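Local coordinates for insecticidal crystal protein Cry7Cal (Bacillus thuringiensis, PDB 5ZI1) that acts as an insecticidal toxin against the locust Locusta migratoria manilensis, probably binding a receptor on its target cells and then forming membrane pores through its N-terminal helical domain, at residues M25-H30 with M243-L249; F40-L44 with L90-T94; G291-W295 with A473-T479; T368-V373 with T442-P448. One frame throughout, in Å; residues are numbered along the deposited sequence.

Contact 1: residues M25-H30 with M243-L249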
loop_
_atom_site.group_PDB
_atom_site.type_symbol
_atom_site.label_atom_id
_atom_site.label_comp_id
_atom_site.label_asym_id
_atom_site.label_seq_id
_atom_site.Cartn_x
_atom_site.Cartn_y
_atom_site.Cartn_z
ATOM N N MET A 25 -7.212 1.381 9.127
ATOM C CA MET A 25 -5.896 1.259 9.749
ATOM C C MET A 25 -5.866 1.948 11.110
ATOM O O MET A 25 -5.229 1.457 12.053
ATOM C CB MET A 25 -4.810 1.849 8.842
ATOM C CG MET A 25 -4.690 1.209 7.482
ATOM S SD MET A 25 -3.143 1.649 6.648
ATOM C CE MET A 25 -1.911 1.051 7.788
ATOM N N GLY A 26 -6.538 3.095 11.230
ATOM C CA GLY A 26 -6.515 3.812 12.487
ATOM C C GLY A 26 -7.221 3.058 13.589
ATOM O O GLY A 26 -6.849 3.163 14.757
ATOM N N PHE A 27 -8.239 2.285 13.237
ATOM C CA PHE A 27 -9.014 1.520 14.198
ATOM C C PHE A 27 -8.587 0.048 14.242
ATOM O O PHE A 27 -9.307 -0.787 14.797
ATOM C CB PHE A 27 -10.506 1.663 13.859
ATOM C CG PHE A 27 -11.448 1.174 14.939
ATOM C CD1 PHE A 27 -11.860 2.019 15.959
ATOM C CD2 PHE A 27 -11.958 -0.128 14.915
ATOM C CE1 PHE A 27 -12.741 1.566 16.938
ATOM C CE2 PHE A 27 -12.827 -0.583 15.890
ATOM C CZ PHE A 27 -13.223 0.263 16.904
ATOM N N ALA A 28 -7.429 -0.294 13.682
ATOM C CA ALA A 28 -7.048 -1.695 13.590
ATOM C C ALA A 28 -6.828 -2.255 14.988
ATOM O O ALA A 28 -6.047 -1.699 15.773
ATOM C CB ALA A 28 -5.790 -1.857 12.742
ATOM N N GLY A 29 -7.539 -3.345 15.307
ATOM C CA GLY A 29 -7.383 -4.044 16.560
ATOM C C GLY A 29 -8.319 -3.598 17.669
ATOM O O GLY A 29 -8.524 -4.359 18.624
ATOM N N HIS A 30 -8.887 -2.388 17.574
ATOM C CA HIS A 30 -9.810 -1.902 18.594
ATOM C C HIS A 30 -11.020 -2.829 18.722
ATOM O O HIS A 30 -11.425 -3.505 17.768
ATOM C CB HIS A 30 -10.317 -0.496 18.263
ATOM C CG HIS A 30 -9.291 0.595 18.352
ATOM N ND1 HIS A 30 -8.363 0.830 17.357
ATOM C CD2 HIS A 30 -9.111 1.579 19.268
ATOM C CE1 HIS A 30 -7.627 1.882 17.677
ATOM N NE2 HIS A 30 -8.060 2.356 18.831
ATOM N N MET A 243 -5.872 -6.620 20.742
ATOM C CA MET A 243 -5.783 -5.205 21.080
ATOM C C MET A 243 -5.282 -4.403 19.886
ATOM O O MET A 243 -4.916 -4.951 18.838
ATOM C CB MET A 243 -4.897 -4.978 22.311
ATOM C CG MET A 243 -3.424 -5.278 22.123
ATOM S SD MET A 243 -2.647 -5.714 23.710
ATOM C CE MET A 243 -3.704 -4.870 24.894
ATOM N N GLU A 244 -5.303 -3.081 20.063
ATOM C CA GLU A 244 -4.929 -2.147 19.012
ATOM C C GLU A 244 -3.589 -2.521 18.404
ATOM O O GLU A 244 -2.639 -2.859 19.111
ATOM C CB GLU A 244 -4.895 -0.729 19.571
ATOM C CG GLU A 244 -6.218 -0.338 20.207
ATOM C CD GLU A 244 -6.158 1.014 20.892
ATOM O OE1 GLU A 244 -5.132 1.711 20.722
ATOM O OE2 GLU A 244 -7.134 1.379 21.594
ATOM N N THR A 245 -3.543 -2.495 17.076
ATOM C CA THR A 245 -2.437 -3.016 16.287
ATOM C C THR A 245 -2.034 -1.918 15.327
ATOM O O THR A 245 -2.898 -1.319 14.686
ATOM C CB THR A 245 -2.860 -4.270 15.498
ATOM O OG1 THR A 245 -3.415 -5.252 16.389
ATOM C CG2 THR A 245 -1.673 -4.866 14.757
ATOM N N VAL A 246 -0.739 -1.658 15.220
ATOM C CA VAL A 246 -0.232 -0.565 14.401
ATOM C C VAL A 246 0.447 -1.166 13.179
ATOM O O VAL A 246 1.408 -1.940 13.308
ATOM C CB VAL A 246 0.729 0.339 15.189
ATOM C CG1 VAL A 246 1.317 1.400 14.261
ATOM C CG2 VAL A 246 -0.008 0.983 16.342
ATOM N N THR A 247 -0.027 -0.791 11.994
ATOM C CA THR A 247 0.449 -1.390 10.759
ATOM C C THR A 247 0.954 -0.337 9.782
ATOM O O THR A 247 0.635 0.859 9.881
ATOM C CB THR A 247 -0.662 -2.195 10.125
ATOM O OG1 THR A 247 -1.742 -1.302 9.836
ATOM C CG2 THR A 247 -1.155 -3.238 11.117
ATOM N N GLU A 248 1.766 -0.802 8.824
ATOM C CA GLU A 248 2.355 0.067 7.813
ATOM C C GLU A 248 2.226 -0.578 6.440
ATOM O O GLU A 248 2.371 -1.795 6.310
ATOM C CB GLU A 248 3.838 0.347 8.095
ATOM C CG GLU A 248 4.186 0.600 9.554
ATOM C CD GLU A 248 5.628 1.108 9.717
ATOM O OE1 GLU A 248 6.548 0.505 9.097
ATOM O OE2 GLU A 248 5.834 2.120 10.441
ATOM N N LEU A 249 1.973 0.256 5.424
ATOM C CA LEU A 249 1.985 -0.136 4.017
ATOM C C LEU A 249 3.304 0.319 3.401
ATOM O O LEU A 249 3.490 1.511 3.143
ATOM C CB LEU A 249 0.825 0.512 3.265
ATOM C CG LEU A 249 -0.581 0.325 3.800
ATOM C CD1 LEU A 249 -1.525 1.334 3.149
ATOM C CD2 LEU A 249 -1.046 -1.122 3.553
HETATM O O HOH W 1 -2.604 -0.154 11.870
#

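Contact 2: residues F40-L44 with L90-T94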
loop_
_atom_site.group_PDB
_atom_site.type_symbol
_atom_site.label_atom_id
_atom_site.label_comp_id
_atom_site.label_asym_id
_atom_site.label_seq_id
_atom_site.Cartn_x
_atom_site.Cartn_y
_atom_site.Cartn_z
ATOM N N PHE A 40 -18.389 2.429 12.590
ATOM C CA PHE A 40 -19.481 2.118 11.676
ATOM C C PHE A 40 -20.096 3.393 11.102
ATOM O O PHE A 40 -20.188 3.555 9.882
ATOM C CB PHE A 40 -20.539 1.284 12.385
ATOM C CG PHE A 40 -20.334 -0.213 12.277
ATOM C CD1 PHE A 40 -20.520 -0.870 11.067
ATOM C CD2 PHE A 40 -19.994 -0.967 13.403
ATOM C CE1 PHE A 40 -20.342 -2.246 10.976
ATOM C CE2 PHE A 40 -19.822 -2.342 13.331
ATOM C CZ PHE A 40 -19.996 -2.989 12.119
ATOM N N THR A 41 -20.520 4.318 11.973
ATOM C CA THR A 41 -21.126 5.563 11.501
ATOM C C THR A 41 -20.179 6.337 10.594
ATOM O O THR A 41 -20.588 6.850 9.548
ATOM C CB THR A 41 -21.540 6.438 12.680
ATOM O OG1 THR A 41 -20.378 6.733 13.465
ATOM C CG2 THR A 41 -22.585 5.732 13.541
ATOM N N GLU A 42 -18.905 6.417 10.977
ATOM C CA GLU A 42 -17.887 7.005 10.110
ATOM C C GLU A 42 -17.853 6.311 8.753
ATOM O O GLU A 42 -17.847 6.966 7.701
ATOM C CB GLU A 42 -16.528 6.888 10.802
ATOM C CG GLU A 42 -15.523 7.981 10.534
ATOM C CD GLU A 42 -14.424 8.024 11.605
ATOM O OE1 GLU A 42 -14.417 7.164 12.522
ATOM O OE2 GLU A 42 -13.568 8.929 11.537
ATOM N N VAL A 43 -17.834 4.972 8.765
ATOM C CA VAL A 43 -17.630 4.190 7.551
ATOM C C VAL A 43 -18.853 4.260 6.649
ATOM O O VAL A 43 -18.731 4.295 5.417
ATOM C CB VAL A 43 -17.268 2.734 7.913
ATOM C CG1 VAL A 43 -17.599 1.774 6.778
ATOM C CG2 VAL A 43 -15.792 2.635 8.248
ATOM N N LEU A 44 -20.049 4.293 7.228
ATOM C CA LEU A 44 -21.203 4.402 6.356
ATOM C C LEU A 44 -21.264 5.762 5.681
ATOM O O LEU A 44 -21.662 5.846 4.514
ATOM C CB LEU A 44 -22.501 4.111 7.103
ATOM C CG LEU A 44 -22.626 2.739 7.766
ATOM C CD1 LEU A 44 -23.037 2.904 9.197
ATOM C CD2 LEU A 44 -23.627 1.892 7.023
ATOM N N LEU A 90 -26.630 -2.598 7.608
ATOM C CA LEU A 90 -25.633 -2.044 8.518
ATOM C C LEU A 90 -26.216 -0.914 9.360
ATOM O O LEU A 90 -25.991 -0.861 10.575
ATOM C CB LEU A 90 -24.420 -1.559 7.738
ATOM C CG LEU A 90 -23.588 -2.699 7.161
ATOM C CD1 LEU A 90 -22.597 -2.153 6.144
ATOM C CD2 LEU A 90 -22.867 -3.438 8.285
ATOM N N GLU A 91 -26.968 0.000 8.739
ATOM C CA GLU A 91 -27.616 1.055 9.515
ATOM C C GLU A 91 -28.433 0.453 10.645
ATOM O O GLU A 91 -28.283 0.837 11.810
ATOM C CB GLU A 91 -28.518 1.920 8.632
ATOM C CG GLU A 91 -27.801 2.820 7.651
ATOM C CD GLU A 91 -28.761 3.550 6.684
ATOM O OE1 GLU A 91 -30.005 3.475 6.877
ATOM O OE2 GLU A 91 -28.265 4.191 5.726
ATOM N N GLY A 92 -29.286 -0.518 10.315
ATOM C CA GLY A 92 -30.090 -1.178 11.330
ATOM C C GLY A 92 -29.264 -1.923 12.359
ATOM O O GLY A 92 -29.660 -2.018 13.525
ATOM N N TYR A 93 -28.111 -2.461 11.954
ATOM C CA TYR A 93 -27.274 -3.157 12.924
ATOM C C TYR A 93 -26.612 -2.171 13.889
ATOM O O TYR A 93 -26.664 -2.362 15.114
ATOM C CB TYR A 93 -26.230 -4.033 12.213
ATOM C CG TYR A 93 -25.176 -4.558 13.170
ATOM C CD1 TYR A 93 -25.421 -5.663 13.985
ATOM C CD2 TYR A 93 -23.947 -3.916 13.289
ATOM C CE1 TYR A 93 -24.446 -6.123 14.881
ATOM C CE2 TYR A 93 -22.980 -4.364 14.155
ATOM C CZ TYR A 93 -23.221 -5.458 14.956
ATOM O OH TYR A 93 -22.219 -5.860 15.824
ATOM N N THR A 94 -25.977 -1.112 13.362
ATOM C CA THR A 94 -25.339 -0.125 14.238
ATOM C C THR A 94 -26.356 0.486 15.192
ATOM O O THR A 94 -26.088 0.651 16.391
ATOM C CB THR A 94 -24.665 0.978 13.418
ATOM O OG1 THR A 94 -25.669 1.723 12.720
ATOM C CG2 THR A 94 -23.732 0.396 12.397
#

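Contact 3: residues G291-W295 with A473-T479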
loop_
_atom_site.group_PDB
_atom_site.type_symbol
_atom_site.label_atom_id
_atom_site.label_comp_id
_atom_site.label_asym_id
_atom_site.label_seq_id
_atom_site.Cartn_x
_atom_site.Cartn_y
_atom_site.Cartn_z
ATOM N N GLY A 291 13.070 -3.746 -2.344
ATOM C CA GLY A 291 14.143 -3.758 -1.373
ATOM C C GLY A 291 13.631 -3.423 0.012
ATOM O O GLY A 291 12.430 -3.253 0.236
ATOM N N LEU A 292 14.569 -3.332 0.952
ATOM C CA LEU A 292 14.284 -2.717 2.240
ATOM C C LEU A 292 13.676 -1.336 2.033
ATOM O O LEU A 292 13.936 -0.665 1.031
ATOM C CB LEU A 292 15.573 -2.628 3.050
ATOM C CG LEU A 292 16.234 -4.012 3.174
ATOM C CD1 LEU A 292 17.599 -3.912 3.823
ATOM C CD2 LEU A 292 15.324 -4.959 3.957
ATOM N N PHE A 293 12.831 -0.911 2.962
ATOM C CA PHE A 293 12.138 0.347 2.739
ATOM C C PHE A 293 13.154 1.498 2.738
ATOM O O PHE A 293 14.126 1.484 3.499
ATOM C CB PHE A 293 11.060 0.535 3.813
ATOM C CG PHE A 293 10.227 1.762 3.612
ATOM C CD1 PHE A 293 9.048 1.699 2.887
ATOM C CD2 PHE A 293 10.655 3.006 4.107
ATOM C CE1 PHE A 293 8.270 2.858 2.670
ATOM C CE2 PHE A 293 9.894 4.167 3.894
ATOM C CZ PHE A 293 8.698 4.092 3.190
ATOM N N GLN A 294 12.950 2.495 1.866
ATOM C CA GLN A 294 13.956 3.528 1.629
ATOM C C GLN A 294 13.358 4.923 1.718
ATOM O O GLN A 294 12.297 5.198 1.148
ATOM C CB GLN A 294 14.623 3.376 0.257
ATOM C CG GLN A 294 15.417 2.115 0.057
ATOM C CD GLN A 294 16.056 2.050 -1.329
ATOM O OE1 GLN A 294 17.181 2.484 -1.517
ATOM N NE2 GLN A 294 15.337 1.502 -2.296
ATOM N N TRP A 295 14.061 5.812 2.412
ATOM C CA TRP A 295 13.628 7.187 2.621
ATOM C C TRP A 295 14.424 8.086 1.689
ATOM O O TRP A 295 15.655 7.996 1.648
ATOM C CB TRP A 295 13.825 7.613 4.074
ATOM C CG TRP A 295 13.156 6.669 5.009
ATOM C CD1 TRP A 295 13.646 5.477 5.468
ATOM C CD2 TRP A 295 11.844 6.805 5.560
ATOM N NE1 TRP A 295 12.726 4.881 6.291
ATOM C CE2 TRP A 295 11.610 5.673 6.360
ATOM C CE3 TRP A 295 10.845 7.777 5.452
ATOM C CZ2 TRP A 295 10.419 5.486 7.058
ATOM C CZ3 TRP A 295 9.677 7.605 6.147
ATOM C CH2 TRP A 295 9.466 6.460 6.942
ATOM N N ALA A 473 9.234 -6.757 7.887
ATOM C CA ALA A 473 10.633 -7.143 7.790
ATOM C C ALA A 473 11.419 -6.161 6.931
ATOM O O ALA A 473 12.608 -5.931 7.181
ATOM C CB ALA A 473 10.738 -8.571 7.237
ATOM N N VAL A 474 10.782 -5.567 5.920
ATOM C CA VAL A 474 11.517 -4.640 5.071
ATOM C C VAL A 474 11.866 -3.340 5.785
ATOM O O VAL A 474 12.681 -2.579 5.267
ATOM C CB VAL A 474 10.760 -4.360 3.754
ATOM C CG1 VAL A 474 10.670 -5.630 2.939
ATOM C CG2 VAL A 474 9.383 -3.807 4.019
ATOM N N LYS A 475 11.313 -3.083 6.982
ATOM C CA LYS A 475 11.773 -1.957 7.796
ATOM C C LYS A 475 13.179 -2.168 8.360
ATOM O O LYS A 475 13.722 -1.242 8.974
ATOM C CB LYS A 475 10.802 -1.669 8.943
ATOM C CG LYS A 475 9.398 -1.204 8.513
ATOM C CD LYS A 475 9.452 0.120 7.737
ATOM C CE LYS A 475 9.942 1.294 8.601
ATOM N NZ LYS A 475 8.927 1.779 9.605
ATOM N N ALA A 476 13.776 -3.344 8.159
ATOM C CA ALA A 476 15.191 -3.569 8.435
ATOM C C ALA A 476 16.061 -2.554 7.687
ATOM O O ALA A 476 15.591 -1.797 6.831
ATOM C CB ALA A 476 15.600 -4.979 8.016
ATOM N N PHE A 477 17.365 -2.558 8.016
ATOM C CA PHE A 477 18.345 -1.753 7.294
ATOM C C PHE A 477 19.478 -2.571 6.696
ATOM O O PHE A 477 20.305 -2.008 5.966
ATOM C CB PHE A 477 18.937 -0.655 8.195
ATOM C CG PHE A 477 19.897 -1.163 9.235
ATOM C CD1 PHE A 477 21.250 -1.293 8.950
ATOM C CD2 PHE A 477 19.446 -1.498 10.503
ATOM C CE1 PHE A 477 22.127 -1.762 9.901
ATOM C CE2 PHE A 477 20.318 -1.966 11.458
ATOM C CZ PHE A 477 21.661 -2.101 11.156
ATOM N N GLU A 478 19.540 -3.869 6.973
ATOM C CA GLU A 478 20.552 -4.729 6.381
ATOM C C GLU A 478 20.053 -6.171 6.386
ATOM O O GLU A 478 19.322 -6.588 7.290
ATOM C CB GLU A 478 21.877 -4.615 7.134
ATOM C CG GLU A 478 23.024 -5.421 6.535
ATOM C CD GLU A 478 24.352 -5.126 7.228
ATOM O OE1 GLU A 478 24.634 -3.934 7.493
ATOM O OE2 GLU A 478 25.106 -6.084 7.519
ATOM N N THR A 479 20.441 -6.910 5.350
ATOM C CA THR A 479 20.175 -8.334 5.226
ATOM C C THR A 479 21.485 -9.036 4.906
ATOM O O THR A 479 22.471 -8.402 4.515
ATOM C CB THR A 479 19.153 -8.658 4.120
ATOM O OG1 THR A 479 19.749 -8.414 2.842
ATOM C CG2 THR A 479 17.894 -7.815 4.253
#

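Contact 4: residues T368-V373 with T442-P448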
loop_
_atom_site.group_PDB
_atom_site.type_symbol
_atom_site.label_atom_id
_atom_site.label_comp_id
_atom_site.label_asym_id
_atom_site.label_seq_id
_atom_site.Cartn_x
_atom_site.Cartn_y
_atom_site.Cartn_z
ATOM N N THR A 368 15.442 16.159 -34.320
ATOM C CA THR A 368 15.480 15.131 -33.294
ATOM C C THR A 368 14.310 15.372 -32.353
ATOM O O THR A 368 13.553 16.333 -32.510
ATOM C CB THR A 368 16.813 15.121 -32.541
ATOM O OG1 THR A 368 16.853 13.980 -31.678
ATOM C CG2 THR A 368 16.980 16.388 -31.713
ATOM N N TRP A 369 14.152 14.487 -31.368
ATOM C CA TRP A 369 12.955 14.448 -30.533
ATOM C C TRP A 369 13.377 14.654 -29.081
ATOM O O TRP A 369 13.971 13.761 -28.468
ATOM C CB TRP A 369 12.221 13.126 -30.750
ATOM C CG TRP A 369 10.828 13.076 -30.221
ATOM C CD1 TRP A 369 10.215 14.006 -29.439
ATOM C CD2 TRP A 369 9.866 12.029 -30.436
ATOM N NE1 TRP A 369 8.929 13.606 -29.151
ATOM C CE2 TRP A 369 8.694 12.392 -29.748
ATOM C CE3 TRP A 369 9.885 10.819 -31.140
ATOM C CZ2 TRP A 369 7.550 11.587 -29.741
ATOM C CZ3 TRP A 369 8.741 10.026 -31.140
ATOM C CH2 TRP A 369 7.592 10.415 -30.450
ATOM N N TYR A 370 13.104 15.840 -28.543
ATOM C CA TYR A 370 13.484 16.220 -27.190
ATOM C C TYR A 370 12.318 16.042 -26.229
ATOM O O TYR A 370 11.160 16.276 -26.580
ATOM C CB TYR A 370 13.951 17.685 -27.135
ATOM C CG TYR A 370 15.256 17.960 -27.855
ATOM C CD1 TYR A 370 16.440 17.373 -27.429
ATOM C CD2 TYR A 370 15.306 18.825 -28.953
ATOM C CE1 TYR A 370 17.633 17.619 -28.074
ATOM C CE2 TYR A 370 16.490 19.081 -29.602
ATOM C CZ TYR A 370 17.654 18.480 -29.161
ATOM O OH TYR A 370 18.848 18.730 -29.802
ATOM N N GLN A 371 12.632 15.646 -24.996
ATOM C CA GLN A 371 11.655 15.627 -23.916
ATOM C C GLN A 371 12.189 16.515 -22.808
ATOM O O GLN A 371 13.372 16.430 -22.457
ATOM C CB GLN A 371 11.403 14.205 -23.402
ATOM C CG GLN A 371 11.376 13.173 -24.488
ATOM C CD GLN A 371 10.069 13.141 -25.259
ATOM O OE1 GLN A 371 9.035 13.672 -24.824
ATOM N NE2 GLN A 371 10.104 12.497 -26.412
ATOM N N ALA A 372 11.330 17.373 -22.267
ATOM C CA ALA A 372 11.800 18.436 -21.393
ATOM C C ALA A 372 10.943 18.514 -20.140
ATOM O O ALA A 372 9.709 18.509 -20.221
ATOM C CB ALA A 372 11.797 19.788 -22.134
ATOM N N VAL A 373 11.605 18.590 -18.991
ATOM C CA VAL A 373 10.973 18.979 -17.734
ATOM C C VAL A 373 11.730 20.193 -17.201
ATOM O O VAL A 373 12.631 20.051 -16.357
ATOM C CB VAL A 373 10.966 17.820 -16.724
ATOM C CG1 VAL A 373 10.306 18.271 -15.434
ATOM C CG2 VAL A 373 10.246 16.578 -17.328
ATOM N N THR A 442 14.128 6.689 -28.633
ATOM C CA THR A 442 14.767 7.659 -29.512
ATOM C C THR A 442 14.895 9.018 -28.823
ATOM O O THR A 442 14.166 9.338 -27.879
ATOM C CB THR A 442 13.977 7.804 -30.818
ATOM O OG1 THR A 442 14.820 8.363 -31.829
ATOM C CG2 THR A 442 12.779 8.706 -30.615
ATOM N N GLY A 443 15.831 9.826 -29.317
ATOM C CA GLY A 443 15.911 11.202 -28.876
ATOM C C GLY A 443 16.728 11.468 -27.628
ATOM O O GLY A 443 17.698 10.763 -27.335
ATOM N N SER A 444 16.323 12.498 -26.884
ATOM C CA SER A 444 17.131 13.122 -25.847
ATOM C C SER A 444 16.193 13.735 -24.827
ATOM O O SER A 444 15.064 14.113 -25.161
ATOM C CB SER A 444 18.043 14.226 -26.416
ATOM O OG SER A 444 19.416 13.965 -26.173
ATOM N N GLY A 445 16.682 13.862 -23.591
ATOM C CA GLY A 445 15.910 14.427 -22.497
ATOM C C GLY A 445 15.284 13.365 -21.611
ATOM O O GLY A 445 14.828 12.341 -22.116
ATOM N N THR A 446 15.257 13.581 -20.297
ATOM C CA THR A 446 14.693 12.612 -19.361
ATOM C C THR A 446 13.182 12.785 -19.255
ATOM O O THR A 446 12.693 13.892 -19.002
ATOM C CB THR A 446 15.318 12.781 -17.970
ATOM O OG1 THR A 446 16.739 12.581 -18.024
ATOM C CG2 THR A 446 14.699 11.818 -16.980
ATOM N N ILE A 447 12.445 11.688 -19.417
ATOM C CA ILE A 447 11.055 11.625 -18.966
ATOM C C ILE A 447 11.043 11.004 -17.573
ATOM O O ILE A 447 11.118 9.772 -17.449
ATOM C CB ILE A 447 10.180 10.809 -19.925
ATOM C CG1 ILE A 447 10.233 11.386 -21.341
ATOM C CG2 ILE A 447 8.745 10.797 -19.450
ATOM C CD1 ILE A 447 9.426 10.569 -22.316
ATOM N N PRO A 448 10.953 11.795 -16.507
ATOM C CA PRO A 448 11.042 11.236 -15.154
ATOM C C PRO A 448 9.723 10.637 -14.695
ATOM O O PRO A 448 8.648 10.948 -15.208
ATOM C CB PRO A 448 11.408 12.454 -14.300
ATOM C CG PRO A 448 11.258 13.673 -15.236
ATOM C CD PRO A 448 10.606 13.219 -16.475
HETATM O O HOH W 2 12.627 11.687 -27.095
HETATM O O HOH W 3 14.080 16.398 -19.894
#

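Contact 1: residues M25-H30 with M243-L249
Ala28 and Thr245 make the direct backbone link, Thr245 N donating to Ala28 O at 2.9 Å from above the carbonyl plane. Two CA-H...O contacts reinforce this crossing, Glu244 CA to Ala28 O and Gly29 CA to Met243 O, where the type II turn from Phe27 to His30 brings a glycine close against residues 243-245. A single water supplies the remaining polar bonds, donating to Met25 O and Thr245 O and accepting from Thr247 N, bridging the helix end to Thr245 and Thr247. The one stacked pair is His30 with Glu244. CG of Glu244 sits over the imidazole face, 3.5 Å from its centroid, and the carboxylate and ring planes are 24° apart; OE2 approaches NE2 at too poor an angle for a hydrogen bond. Apolar packing falls to Met25, whose chain bends at its last torsion (chi3 59°) and turns CE toward Thr247, while SD meets Leu249 CD1 at 3.9 Å. Phe27 packs on helix 33-47, and Ala28 and Thr247 touch Ile235 of helix 232-235. The turn after helix 13-26 of the N-terminal helical domain is laid against strand 245-246, which pairs in parallel with strand 468-472, an interdomain contact of the three-domain Cry fold.

Contact 2: residues F40-L44 with L90-T94
The rings of Phe40 and Tyr93 meet as an offset edge-to-face pair: Tyr93 turns its edge to one face of Phe40, its CD2 lying toward the rim of that face, with centroids 5.6 Å apart and planes at 65°. Seen from the tyrosine, Phe40 CE2 lies at the ring edge, near its plane, 3.8 Å from Tyr93 CE2. Leu90 CD2 and Thr94 CG2 reach the Phe40 ring obliquely, the threonine methyl coming within 3.3 Å of Phe40 CB. Thr94 can offer that methyl because its hydroxyl turns back on its own helix: with chi1 at 66°, OG1 donates to Glu91 O at 2.9 Å and CG2 is directed outward. One turn further along, Leu44 lays CD2 against Leu90 CB at 3.6 Å and meets the Thr94 methyl tip to tip through CD1. The two segments run nearly antiparallel, at 161°, with axes 10.6 Å apart. Helix 141-165 packs on Phe40, Leu90 and Tyr93, Phe153 meeting the Phe40 ring. No hydrogen bond joins the segments; the polar ends look to other partners, Tyr93 OH to Asn157 and Glu91 to Arg87. Cohesion between these two segments of the N-terminal bundle therefore rests on carbon-to-carbon packing, with the polar ends satisfied by other partners.

Contact 3: residues G291-W295 with A473-T479
Leu292 is the tightly packed centre of this contact, wrapped by residues 474-479. Its CD1 lies 3.7 Å from both Phe477 C and Glu478 N, and its CB faces the carbonyl oxygens of Val474 and Ala476. Leu292 CD2 comes within 3.9 Å of Thr479 CG2. That branch also meets the Ala476 methyl. The leucine and threonine side chains lie alongside, pointing opposite ways. The backbone is fixed just beside this core: Phe293 N donates to Val474 O at 2.8 Å, nearly straight at 169°, from above the carbonyl plane, while Leu292 CA rests against the same oxygen. With chi1 at -176°, the Phe293 side chain swings from Val474 toward Trp295, placing CE2 over the centre of the indole face. The looser side lies there. Lys475 only grazes the edge of Trp295, its CE 4.5 Å from CZ2, and its bent chain carries NZ to Glu248, with which it forms a salt bridge, and to Arg458 O and Asn461 OD1. Phe477 and Glu478, partly exposed, turn their CB atoms from the contact; Glu478 pairs with Arg511. Opposite Arg511, Phe477 and Glu478 form a classic beta bulge. This is a junction of the three-domain Cry fold, where the loop leading into strand 294-306 of the middle beta domain meets the 3-10 segment and bulged strand that follow strand 468-472 in the C-terminal beta domain.

Contact 4: residues T368-V373 with T442-P448
Ser444 makes both direct backbone bonds: its N donates to Trp369 O at 3.1 Å, and its O accepts from Gln371 N at 2.9 Å with the donor in the carbonyl plane. The bonds straddle Tyr370, a single bridge of parallel type. Trp369 O also receives a hydrogen from a water that donates to Thr442 O and accepts from Gln371 NE2. A second water joins Gln371 O to Thr446 O. Gly443 and Gly445 bring their CA atoms to 3.2 Å from Trp369 O and Gln371 O, respectively, as CA-H...O contacts. Beyond the backbone, Gln371 bends at chi2 (-78°) so that its NE2 lies over one face of the Trp369 ring, toward the rim, while its CB and CG rest on Ile447 CG1. Trp369 CE3 meets Thr442 CG2 at 3.6 Å, crossing at about a right angle, and Tyr370 CD1 touches Ser444 CB. At the inner end Val373 CG2 and Pro448 CD meet tip to tip, tightly, at 3.5 Å. Asn364 pairs with Tyr370 from strand 352-365. Two backbone bonds and bridging waters therefore hold the loop along Trp369-Gln371 and on to Thr446, with apolar closure added at Val373 and Pro448, on one strand of the middle beta domain.

How the contacts relate
Contacts 1 and 2 are buried, contacts 3 and 4 partly so. Contacts 1 and 2 lie on consecutive helices, 13-26 and 33-47, with their centres 20 Å apart; contact 2 is purely intradomain and apolar, whereas contact 1 crosses to a beta strand and uses water and backbone. Contacts 1 and 3 touch directly through one ion pair, so the two interdomain contacts adjoin. Contact 4 is nested along the chain inside the loop closed by contact 3, yet stands far out, about 33 Å between centres, and relies most on backbone bonds and water.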